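Local structure of lysine-sensitive aspartokinase 3 (Escherichia coli, 2J0W) at residues Glu62-Ile67 against Asn94-Ala99; Ala109-Leu114 against Ser358-Asp363; Tyr227-Arg232 against Lys442-Leu447; Ala252-Lys257 against Ser424-Phe429. The protein phosphorylates L-aspartate with ATP to open the route to lysine, and is held in check by lysine as an allosteric feedback inhibitor. All blocks are in the same frame, centred on the assembly; numbering follows the deposited sequence.

Interaction 1 of 4, residues Glu62-Ile67 against Asn94-Ala99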
# COMPACT_ATOMS: atom_id res chain seq x y z
N GLU A 62 29.35 -26.31 27.51
CA GLU A 62 29.66 -24.96 27.93
C GLU A 62 28.33 -24.26 28.24
O GLU A 62 28.19 -23.62 29.29
CB GLU A 62 30.38 -24.21 26.82
CG GLU A 62 31.58 -24.94 26.26
CD GLU A 62 32.18 -24.23 25.06
OE1 GLU A 62 33.14 -24.77 24.46
OE2 GLU A 62 31.69 -23.13 24.71
N LYS A 63 27.36 -24.39 27.34
CA LYS A 63 26.07 -23.74 27.53
C LYS A 63 25.37 -24.22 28.80
O LYS A 63 24.84 -23.41 29.57
CB LYS A 63 25.15 -23.99 26.34
CG LYS A 63 25.75 -23.64 25.01
CD LYS A 63 25.90 -22.15 24.78
CE LYS A 63 26.17 -21.93 23.29
NZ LYS A 63 26.48 -20.54 22.92
N LEU A 64 25.37 -25.53 29.02
CA LEU A 64 24.71 -26.07 30.20
C LEU A 64 25.38 -25.56 31.46
O LEU A 64 24.73 -25.39 32.49
CB LEU A 64 24.74 -27.60 30.17
CG LEU A 64 24.02 -28.20 28.95
CD1 LEU A 64 24.32 -29.68 28.85
CD2 LEU A 64 22.52 -27.96 29.06
N ASP A 65 26.68 -25.28 31.38
CA ASP A 65 27.36 -24.79 32.56
C ASP A 65 27.09 -23.32 32.78
O ASP A 65 26.92 -22.86 33.92
CB ASP A 65 28.86 -25.03 32.45
CG ASP A 65 29.32 -26.19 33.32
OD1 ASP A 65 28.87 -26.28 34.48
OD2 ASP A 65 30.14 -26.99 32.83
N ALA A 66 27.04 -22.56 31.69
CA ALA A 66 26.75 -21.15 31.81
C ALA A 66 25.33 -21.08 32.41
O ALA A 66 25.02 -20.19 33.21
CB ALA A 66 26.81 -20.47 30.43
N ILE A 67 24.47 -22.02 32.05
CA ILE A 67 23.12 -22.04 32.58
C ILE A 67 23.13 -22.41 34.07
O ILE A 67 22.48 -21.75 34.88
CB ILE A 67 22.22 -23.02 31.80
CG1 ILE A 67 21.93 -22.44 30.42
CG2 ILE A 67 20.93 -23.30 32.57
CD1 ILE A 67 21.05 -23.30 29.56
N ASN A 94 16.96 -32.20 33.31
CA ASN A 94 16.05 -32.37 32.19
C ASN A 94 16.51 -31.54 31.01
O ASN A 94 16.47 -31.98 29.86
CB ASN A 94 14.62 -31.98 32.57
CG ASN A 94 13.60 -32.51 31.58
OD1 ASN A 94 12.91 -31.73 30.91
ND2 ASN A 94 13.50 -33.83 31.48
N ILE A 95 16.96 -30.32 31.30
CA ILE A 95 17.45 -29.43 30.26
C ILE A 95 18.55 -30.18 29.54
O ILE A 95 18.61 -30.21 28.30
CB ILE A 95 18.01 -28.11 30.88
CG1 ILE A 95 16.85 -27.26 31.41
CG2 ILE A 95 18.82 -27.34 29.85
CD1 ILE A 95 17.27 -25.95 32.05
N THR A 96 19.41 -30.83 30.33
CA THR A 96 20.52 -31.58 29.77
C THR A 96 20.03 -32.67 28.83
O THR A 96 20.49 -32.75 27.69
CB THR A 96 21.36 -32.19 30.90
OG1 THR A 96 21.85 -31.13 31.74
CG2 THR A 96 22.55 -32.98 30.33
N VAL A 97 19.10 -33.51 29.28
CA VAL A 97 18.63 -34.59 28.39
C VAL A 97 17.97 -34.03 27.14
O VAL A 97 18.16 -34.57 26.05
CB VAL A 97 17.64 -35.56 29.08
CG1 VAL A 97 17.58 -36.87 28.28
CG2 VAL A 97 18.06 -35.83 30.51
N LEU A 98 17.20 -32.95 27.29
CA LEU A 98 16.55 -32.34 26.13
C LEU A 98 17.62 -31.82 25.16
O LEU A 98 17.50 -31.98 23.94
CB LEU A 98 15.61 -31.20 26.56
CG LEU A 98 14.37 -31.64 27.33
CD1 LEU A 98 13.56 -30.44 27.76
CD2 LEU A 98 13.52 -32.56 26.47
N ALA A 99 18.66 -31.20 25.71
CA ALA A 99 19.72 -30.67 24.87
C ALA A 99 20.36 -31.83 24.11
O ALA A 99 20.79 -31.67 22.97
CB ALA A 99 20.76 -29.96 25.71

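Interaction 2 of 4, residues Ala109-Leu114 against Ser358-Asp363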
# COMPACT_ATOMS: atom_id res chain seq x y z
N ALA A 109 8.58 -27.24 18.57
CA ALA A 109 7.92 -27.75 19.77
C ALA A 109 8.91 -28.18 20.85
O ALA A 109 8.67 -28.00 22.04
CB ALA A 109 7.00 -28.91 19.42
N LEU A 110 10.03 -28.76 20.43
CA LEU A 110 11.05 -29.18 21.39
C LEU A 110 11.67 -27.92 21.97
O LEU A 110 11.95 -27.84 23.17
CB LEU A 110 12.11 -30.03 20.68
CG LEU A 110 13.30 -30.48 21.53
CD1 LEU A 110 12.82 -31.28 22.73
CD2 LEU A 110 14.25 -31.31 20.69
N THR A 111 11.88 -26.93 21.12
CA THR A 111 12.46 -25.65 21.52
C THR A 111 11.59 -24.93 22.58
O THR A 111 12.10 -24.47 23.61
CB THR A 111 12.64 -24.76 20.29
OG1 THR A 111 13.75 -25.24 19.51
CG2 THR A 111 12.89 -23.31 20.71
N ASP A 112 10.28 -24.85 22.33
CA ASP A 112 9.37 -24.21 23.27
C ASP A 112 9.44 -24.94 24.61
O ASP A 112 9.43 -24.30 25.67
CB ASP A 112 7.93 -24.23 22.75
CG ASP A 112 7.56 -22.97 21.97
OD1 ASP A 112 8.47 -22.22 21.56
OD2 ASP A 112 6.35 -22.74 21.74
N GLU A 113 9.52 -26.26 24.56
CA GLU A 113 9.56 -27.07 25.78
C GLU A 113 10.86 -26.91 26.55
O GLU A 113 10.87 -26.88 27.78
CB GLU A 113 9.37 -28.54 25.45
CG GLU A 113 9.61 -29.46 26.65
CD GLU A 113 8.73 -29.15 27.84
OE1 GLU A 113 7.50 -29.01 27.67
OE2 GLU A 113 9.26 -29.06 28.97
N LEU A 114 11.96 -26.82 25.83
CA LEU A 114 13.25 -26.66 26.48
C LEU A 114 13.39 -25.22 26.94
O LEU A 114 13.81 -24.95 28.06
CB LEU A 114 14.36 -27.02 25.50
CG LEU A 114 15.76 -27.19 26.07
CD1 LEU A 114 16.66 -27.75 24.99
CD2 LEU A 114 16.28 -25.86 26.57
N SER A 358 9.81 -15.13 16.43
CA SER A 358 9.54 -16.44 16.97
C SER A 358 10.65 -16.88 17.92
O SER A 358 11.79 -16.43 17.80
CB SER A 358 9.40 -17.47 15.86
OG SER A 358 9.32 -18.76 16.43
N THR A 359 10.30 -17.75 18.86
CA THR A 359 11.25 -18.26 19.83
C THR A 359 12.30 -19.13 19.14
O THR A 359 13.43 -19.24 19.60
CB THR A 359 10.51 -19.09 20.89
OG1 THR A 359 9.56 -18.26 21.55
CG2 THR A 359 11.48 -19.66 21.91
N SER A 360 11.92 -19.75 18.03
CA SER A 360 12.86 -20.59 17.31
C SER A 360 13.53 -19.82 16.17
O SER A 360 12.86 -19.26 15.30
CB SER A 360 12.14 -21.83 16.76
OG SER A 360 13.08 -22.84 16.44
N THR A 361 14.86 -19.80 16.19
CA THR A 361 15.67 -19.11 15.19
C THR A 361 15.31 -19.48 13.75
O THR A 361 14.90 -18.62 12.96
CB THR A 361 17.17 -19.42 15.39
OG1 THR A 361 17.31 -20.59 16.21
CG2 THR A 361 17.88 -18.25 16.05
N GLY A 362 15.48 -20.76 13.42
CA GLY A 362 15.22 -21.26 12.09
C GLY A 362 13.87 -20.97 11.44
O GLY A 362 13.55 -21.55 10.41
N ASP A 363 13.07 -20.09 12.05
CA ASP A 363 11.77 -19.76 11.48
C ASP A 363 12.06 -18.90 10.25
O ASP A 363 12.50 -17.75 10.36
CB ASP A 363 10.93 -18.99 12.50
CG ASP A 363 9.43 -19.19 12.32
OD1 ASP A 363 8.92 -18.92 11.22
OD2 ASP A 363 8.76 -19.62 13.28

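Interaction 3 of 4, residues Tyr227-Arg232 against Lys442-Leu447. With ADP (adenosine-5'-diphosphate), chain D.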
# COMPACT_ATOMS: atom_id res chain seq x y z
N TYR A 227 10.96 6.09 26.05
CA TYR A 227 11.59 7.30 25.53
C TYR A 227 11.16 7.66 24.12
O TYR A 227 10.40 6.93 23.50
CB TYR A 227 13.11 7.14 25.55
CG TYR A 227 13.69 7.21 26.93
CD1 TYR A 227 13.14 6.47 27.97
CD2 TYR A 227 14.78 8.04 27.22
CE1 TYR A 227 13.65 6.54 29.25
CE2 TYR A 227 15.29 8.12 28.51
CZ TYR A 227 14.72 7.37 29.52
OH TYR A 227 15.20 7.44 30.80
N THR A 228 11.64 8.79 23.62
CA THR A 228 11.30 9.24 22.28
C THR A 228 12.02 8.41 21.22
O THR A 228 11.93 8.68 20.02
CB THR A 228 11.67 10.72 22.07
OG1 THR A 228 13.07 10.90 22.31
CG2 THR A 228 10.86 11.60 23.02
N THR A 229 12.75 7.40 21.67
CA THR A 229 13.45 6.50 20.78
C THR A 229 14.43 5.69 21.62
O THR A 229 14.76 6.08 22.73
CB THR A 229 14.21 7.26 19.68
OG1 THR A 229 14.48 6.37 18.59
CG2 THR A 229 15.50 7.80 20.20
N ASP A 230 14.87 4.56 21.08
CA ASP A 230 15.79 3.69 21.80
C ASP A 230 16.98 4.49 22.33
O ASP A 230 17.77 5.06 21.57
CB ASP A 230 16.29 2.58 20.86
CG ASP A 230 16.96 1.44 21.61
OD1 ASP A 230 17.79 1.71 22.50
OD2 ASP A 230 16.67 0.27 21.30
N PRO A 231 17.12 4.55 23.67
CA PRO A 231 18.21 5.28 24.31
C PRO A 231 19.55 4.74 23.87
O PRO A 231 20.56 5.43 23.94
CB PRO A 231 17.96 5.03 25.80
CG PRO A 231 16.49 4.98 25.86
CD PRO A 231 16.17 4.07 24.69
N ARG A 232 19.55 3.50 23.39
CA ARG A 232 20.78 2.88 22.95
C ARG A 232 21.21 3.37 21.60
O ARG A 232 22.29 3.01 21.13
CB ARG A 232 20.65 1.37 22.92
CG ARG A 232 20.09 0.80 24.17
CD ARG A 232 20.20 -0.70 24.20
NE ARG A 232 19.64 -1.21 25.44
CZ ARG A 232 19.82 -2.44 25.89
NH1 ARG A 232 20.54 -3.30 25.19
NH2 ARG A 232 19.27 -2.81 27.04
N LYS A 442 19.79 11.64 13.11
CA LYS A 442 19.53 12.87 12.38
C LYS A 442 18.12 13.39 12.59
O LYS A 442 17.94 14.58 12.86
CB LYS A 442 19.82 12.69 10.90
CG LYS A 442 21.30 12.68 10.56
CD LYS A 442 21.98 13.97 11.01
CE LYS A 442 23.48 13.93 10.72
NZ LYS A 442 23.76 13.59 9.29
N LEU A 443 17.12 12.52 12.47
CA LEU A 443 15.72 12.93 12.65
C LEU A 443 15.45 13.47 14.04
O LEU A 443 15.09 14.62 14.22
CB LEU A 443 14.78 11.75 12.42
CG LEU A 443 14.67 11.13 11.03
CD1 LEU A 443 13.67 9.99 11.12
CD2 LEU A 443 14.22 12.16 10.02
N HIS A 444 15.63 12.58 15.01
CA HIS A 444 15.43 12.89 16.43
C HIS A 444 15.99 14.25 16.79
O HIS A 444 15.34 15.05 17.48
CB HIS A 444 16.12 11.80 17.28
CG HIS A 444 15.72 11.81 18.71
ND1 HIS A 444 16.43 12.48 19.68
CD2 HIS A 444 14.64 11.26 19.33
CE1 HIS A 444 15.80 12.35 20.84
NE2 HIS A 444 14.72 11.62 20.66
N SER A 445 17.20 14.51 16.30
CA SER A 445 17.91 15.75 16.54
C SER A 445 17.08 16.99 16.21
O SER A 445 16.64 17.69 17.13
CB SER A 445 19.22 15.76 15.74
OG SER A 445 19.97 16.93 16.01
N ASN A 446 16.85 17.26 14.93
CA ASN A 446 16.07 18.43 14.55
C ASN A 446 14.59 18.07 14.73
O ASN A 446 13.75 18.47 13.93
CB ASN A 446 16.34 18.84 13.09
CG ASN A 446 15.55 18.03 12.10
OD1 ASN A 446 15.71 16.81 12.05
ND2 ASN A 446 14.69 18.68 11.31
N LEU A 447 14.27 17.31 15.78
CA LEU A 447 12.87 16.92 16.01
C LEU A 447 12.42 16.87 17.47
O LEU A 447 11.26 17.15 17.79
CB LEU A 447 12.62 15.56 15.34
CG LEU A 447 11.27 15.47 14.61
CD1 LEU A 447 11.19 14.23 13.72
CD2 LEU A 447 10.17 15.48 15.65
PB ADP D . 12.93 -6.54 29.46
O1B ADP D . 12.72 -5.70 30.66
O2B ADP D . 13.59 -7.86 29.79
O3B ADP D . 11.59 -6.78 28.68
PA ADP D . 14.12 -5.60 26.97
O1A ADP D . 15.56 -5.63 26.61
O2A ADP D . 13.25 -6.63 26.31
O3A ADP D . 13.95 -5.74 28.54
O5' ADP D . 13.71 -4.09 26.59
C5' ADP D . 14.12 -2.84 27.23
C4' ADP D . 14.92 -2.07 26.19
O4' ADP D . 14.26 -1.73 24.94
C3' ADP D . 15.54 -0.75 26.59
O3' ADP D . 16.58 -1.14 27.52
C2' ADP D . 16.00 -0.24 25.25
O2' ADP D . 17.25 -0.80 24.87
C1' ADP D . 14.93 -0.66 24.30
N9 ADP D . 14.03 0.46 23.76
C8 ADP D . 13.79 0.57 22.43
N7 ADP D . 13.01 1.57 22.09
C5 ADP D . 12.70 2.15 23.26
C6 ADP D . 11.88 3.30 23.54
N6 ADP D . 11.26 3.99 22.65
N1 ADP D . 11.79 3.63 24.91
C2 ADP D . 12.45 2.91 25.92
N3 ADP D . 13.23 1.82 25.64
C4 ADP D . 13.33 1.49 24.33

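Interaction 4 of 4, residues Ala252-Lys257 against Ser424-Phe429. With ADP (adenosine-5'-diphosphate), chain D.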
# COMPACT_ATOMS: atom_id res chain seq x y z
N ALA A 252 5.54 0.14 19.69
CA ALA A 252 6.00 -1.22 19.90
C ALA A 252 6.02 -1.95 18.56
O ALA A 252 7.04 -2.52 18.17
CB ALA A 252 5.08 -1.95 20.88
N THR A 253 4.90 -1.88 17.85
CA THR A 253 4.77 -2.54 16.57
C THR A 253 5.88 -2.22 15.59
O THR A 253 6.30 -3.09 14.82
CB THR A 253 3.43 -2.22 15.92
OG1 THR A 253 2.37 -2.64 16.79
CG2 THR A 253 3.29 -2.96 14.59
N PHE A 254 6.36 -0.99 15.61
CA PHE A 254 7.41 -0.60 14.67
C PHE A 254 8.83 -0.63 15.20
O PHE A 254 9.74 -0.13 14.54
CB PHE A 254 7.09 0.76 14.07
CG PHE A 254 5.82 0.78 13.27
CD1 PHE A 254 4.82 1.72 13.53
CD2 PHE A 254 5.59 -0.18 12.29
CE1 PHE A 254 3.62 1.70 12.82
CE2 PHE A 254 4.39 -0.20 11.58
CZ PHE A 254 3.40 0.74 11.84
N GLY A 255 9.04 -1.20 16.38
CA GLY A 255 10.40 -1.27 16.87
C GLY A 255 10.66 -0.92 18.32
O GLY A 255 11.79 -1.09 18.78
N ALA A 256 9.65 -0.45 19.05
CA ALA A 256 9.82 -0.10 20.46
C ALA A 256 9.91 -1.35 21.33
O ALA A 256 8.99 -1.68 22.10
CB ALA A 256 8.68 0.78 20.92
N LYS A 257 11.05 -2.05 21.22
CA LYS A 257 11.32 -3.28 21.96
C LYS A 257 10.82 -3.31 23.41
O LYS A 257 10.36 -4.35 23.89
CB LYS A 257 12.83 -3.57 21.89
CG LYS A 257 13.30 -4.88 22.50
CD LYS A 257 14.81 -5.02 22.30
CE LYS A 257 15.32 -6.44 22.55
NZ LYS A 257 15.22 -6.86 23.98
N SER A 424 -3.31 8.17 11.01
CA SER A 424 -2.99 9.53 11.39
C SER A 424 -1.99 9.54 12.54
O SER A 424 -1.76 10.58 13.17
CB SER A 424 -4.26 10.27 11.80
OG SER A 424 -4.96 9.60 12.83
N HIS A 425 -1.40 8.38 12.83
CA HIS A 425 -0.43 8.28 13.92
C HIS A 425 0.99 8.02 13.45
O HIS A 425 1.93 8.33 14.18
CB HIS A 425 -0.82 7.17 14.90
CG HIS A 425 -1.91 7.55 15.85
ND1 HIS A 425 -1.74 8.51 16.84
CD2 HIS A 425 -3.16 7.07 16.01
CE1 HIS A 425 -2.84 8.59 17.56
NE2 HIS A 425 -3.72 7.73 17.08
N ASN A 426 1.17 7.47 12.26
CA ASN A 426 2.53 7.17 11.82
C ASN A 426 2.89 7.38 10.36
O ASN A 426 2.03 7.42 9.48
CB ASN A 426 2.87 5.72 12.15
CG ASN A 426 2.39 4.77 11.07
OD1 ASN A 426 2.85 4.83 9.93
ND2 ASN A 426 1.45 3.90 11.43
N LEU A 427 4.20 7.44 10.13
CA LEU A 427 4.77 7.59 8.80
C LEU A 427 6.03 6.74 8.81
O LEU A 427 6.99 7.06 9.52
CB LEU A 427 5.13 9.04 8.52
CG LEU A 427 5.67 9.31 7.12
CD1 LEU A 427 5.47 10.77 6.80
CD2 LEU A 427 7.14 8.92 7.00
N CYS A 428 6.05 5.66 8.04
CA CYS A 428 7.22 4.79 8.03
C CYS A 428 7.94 4.79 6.71
O CYS A 428 7.41 5.22 5.69
CB CYS A 428 6.83 3.36 8.37
SG CYS A 428 5.63 3.27 9.68
N PHE A 429 9.16 4.28 6.74
CA PHE A 429 9.94 4.16 5.53
C PHE A 429 11.16 3.28 5.74
O PHE A 429 11.61 3.09 6.87
CB PHE A 429 10.33 5.55 5.01
CG PHE A 429 11.16 6.34 5.95
CD1 PHE A 429 12.55 6.36 5.83
CD2 PHE A 429 10.57 7.12 6.93
CE1 PHE A 429 13.33 7.15 6.67
CE2 PHE A 429 11.34 7.92 7.78
CZ PHE A 429 12.72 7.94 7.65
PB ADP D . 12.93 -6.54 29.46
O1B ADP D . 12.72 -5.70 30.66
O2B ADP D . 13.59 -7.86 29.79
O3B ADP D . 11.59 -6.78 28.68
PA ADP D . 14.12 -5.60 26.97
O1A ADP D . 15.56 -5.63 26.61
O2A ADP D . 13.25 -6.63 26.31
O3A ADP D . 13.95 -5.74 28.54
O5' ADP D . 13.71 -4.09 26.59
C5' ADP D . 14.12 -2.84 27.23
C4' ADP D . 14.92 -2.07 26.19
O4' ADP D . 14.26 -1.73 24.94
C3' ADP D . 15.54 -0.75 26.59
O3' ADP D . 16.58 -1.14 27.52
C2' ADP D . 16.00 -0.24 25.25
O2' ADP D . 17.25 -0.80 24.87
C1' ADP D . 14.93 -0.66 24.30
N9 ADP D . 14.03 0.46 23.76
C8 ADP D . 13.79 0.57 22.43
N7 ADP D . 13.01 1.57 22.09
C5 ADP D . 12.70 2.15 23.26
C6 ADP D . 11.88 3.30 23.54
N6 ADP D . 11.26 3.99 22.65
N1 ADP D . 11.79 3.63 24.91
C2 ADP D . 12.45 2.91 25.92
N3 ADP D . 13.23 1.82 25.64
C4 ADP D . 13.33 1.49 24.33

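Interaction 1 of 4, residues Glu62-Ile67 against Asn94-Ala99
Leu64 sends its two methyl groups to different targets on the 94-99 helix. CD2 comes closest, 3.8 Å from Ile95 CG2, where the leucine and isoleucine side chains run side by side, heading opposite ways. The same CD2 lies 4.3 Å from Ala99 CB, one turn further along. CD1 instead meets Thr96 CG2 at 4.0 Å, and here the two side chains cross at about a right angle. Ile95 offers its short branch: with CG1 anti to the carbonyl carbon (chi1 -71°), CG2 is the methyl left to meet Leu64. These contacts join neighbouring antiparallel helices, 57-75 and 82-102, within the helical part of the amino acid kinase domain. Their short segments run at 159° to each other, the axes stay 10.9 Å apart at closest approach, and the gap is spanned by Leu64; no hydrogen bond crosses. Cutting Leu64 back to an alanine would probably open a gap between the helices and leave the Ile95 and Thr96 methyls without their mate. Thr96 spends its hydroxyl on its own helix, OG1 being hydrogen-bonded to Leu92 O, while its methyl meets the leucine. Further out, Leu64 touches Leu51 and Ile67 touches Leu48, both on helix 44-51. Ile95 also packs on His117 and Met121 of helix 108-131.

Interaction 2 of 4, residues Ala109-Leu114 against Ser358-Asp363
Thr111 and Ser360 bring the two backbones closest, with 6.6 Å between Thr111 CA and Ser360 CA. One residue on along the helix and one back along the loop, Asp112 CA and Thr359 CA are 7.1 Å apart, so the irregular 358-363 segment passes the 109-114 helix in the opposite sense. An ST turn shapes the loop at this point: Ser358 OG accepts from Ser360 N at 3.2 Å, with an N-H...O angle of 157°. Thr359 sits within that turn and points toward the helix. With OG1 beside the backbone N (chi1 -61°), Thr359 CG2 is anti to that N and approaches Thr111 CG2 at 4.1 Å as the two threonines pass alongside each other. The Thr359 CB lies 3.8 Å from Asp112 OD1, a van der Waals contact of the carbon with the carboxylate oxygen. Thr111 OG1 and Ser360 OG remain 4.0 Å apart, too far for a hydrogen bond.

The polar ends of Asp112 and Thr359 are both buried but share third parties. Thr195 OG1 is hydrogen-bonded to Asp112 OD1 and to Thr359 OG1, while Gly153 gives its N to Asp112 OD2 and its O to Thr359 OG1. Helix and loop are thus tied through common partners and not directly. Thr359 also touches Phe184, and its side chain is about 4 Å from that of the substrate-binding Arg198 and about 7 Å from the bound aspartate. The arrangement docks the regulatory ACT region on the kinase domain beside the aspartate pocket.

Interaction 3 of 4, residues Tyr227-Arg232 against Lys442-Leu447
The hydroxyl of Thr228 lies strikingly close to the imidazole of His444, with 2.4 Å between Thr228 OG1 and His444 NE2. The pair counts as a hydrogen bond in which either atom could be the donor, although so short a length is doubtful. OG1 meets the ring at its edge, near the plane, and the two side chains stand roughly perpendicular; Thr228 OG1 is also hydrogen-bonded to Lys238 N. The imidazole swings out on the side away from the backbone N (chi1 -166°), carrying the ring from helix 436-448 to the loop. Beside this bond the Thr229 methyl CG2 lies 3.7 Å from His444 CD2, while Thr229 OG1 is hydrogen-bonded to Leu302 O.

The same loop holds the nucleotide. Tyr227 N donates to ADP N1 at 2.8 Å, nearly straight at 165°, and ADP N6 donates back to Tyr227 O at 3.2 Å. Asp230 OD1 closes an Asx turn, using its anti lone pair to accept from Arg232 N at 2.7 Å, and has a weak bond from ADP O2'. An alanine here removes the acceptor of Arg232 N and of ADP O2', and would probably leave the Asx turn free to change shape beside the ribose. Arg232 NH2 donates to ADP O3' and forms a salt bridge with Asp222. Glu449 OE2 is hydrogen-bonded to His444 ND1, and its charge would probably polarise the imidazole facing Thr228.

Interaction 4 of 4, residues Ala252-Lys257 against Ser424-Phe429
Asn426 ND2 is gripped by Glu250 OE1 and by Ser345 OG of the second subunit, and it also leans on Phe254, with Asn426 ND2 3.4 Å from Phe254 CE1. The amide plane stands 73° to the ring. With CG lodged between the backbone N and the carbonyl carbon (chi1 84°), the amide is brought up to the ring of Phe254.

Cys428, two residues along the strand, takes one face of the same ring. Its SG lies 4.0 Å from the centroid of the Phe254 ring and only 8° off the normal, a sulfur-aromatic contact set squarely over the face. Thr253 CG2 lies on the opposite face, 4.2 Å above the plane of the Phe254 ring and shifted toward its rim.

Phe254 is the first residue to leave helix 245-253. Gly255 follows with a positive phi, where a side chain would jam against the carbonyl oxygen of Phe254. The chain then passes Ala256, the centre of an inverse gamma turn, and reaches Lys257, whose NZ donates to ADP O1A at 2.9 Å and, weakly, to ADP O2A.

Ser345 of the second subunit belongs to the site where the inhibitor lysine binds between subunits, as does Asp340, whose side chain is about 4 Å from that of Phe254. Phe254 thus borders the inhibitor site and lies three residues before Lys257, whose charge would probably offset that of the phosphate; a link between the two sites through this turn is possible, no more.

How the interactions relate
From the N terminus, interaction 1 closes first, a short, mostly helical loop within the kinase domain. Helix 108-131 follows at once, and interaction 2 opens on it: Leu98 of the first contact packs on Leu110 and Leu114 of the second. Interaction 2 runs across to the ACT region, closing only at 358-363. Before then interactions 3 and 4 have opened, at 227-232 and 252-257, so both cross it. Interaction 4 closes at 424-429, inside the span that interaction 3 completes at 442-447. Those two lie together, Phe429 touching Leu443, and both reach ADP. Interactions 2, 3 and 4 therefore join kinase and regulatory parts at separate places, with interaction 1 wholly on the kinase side.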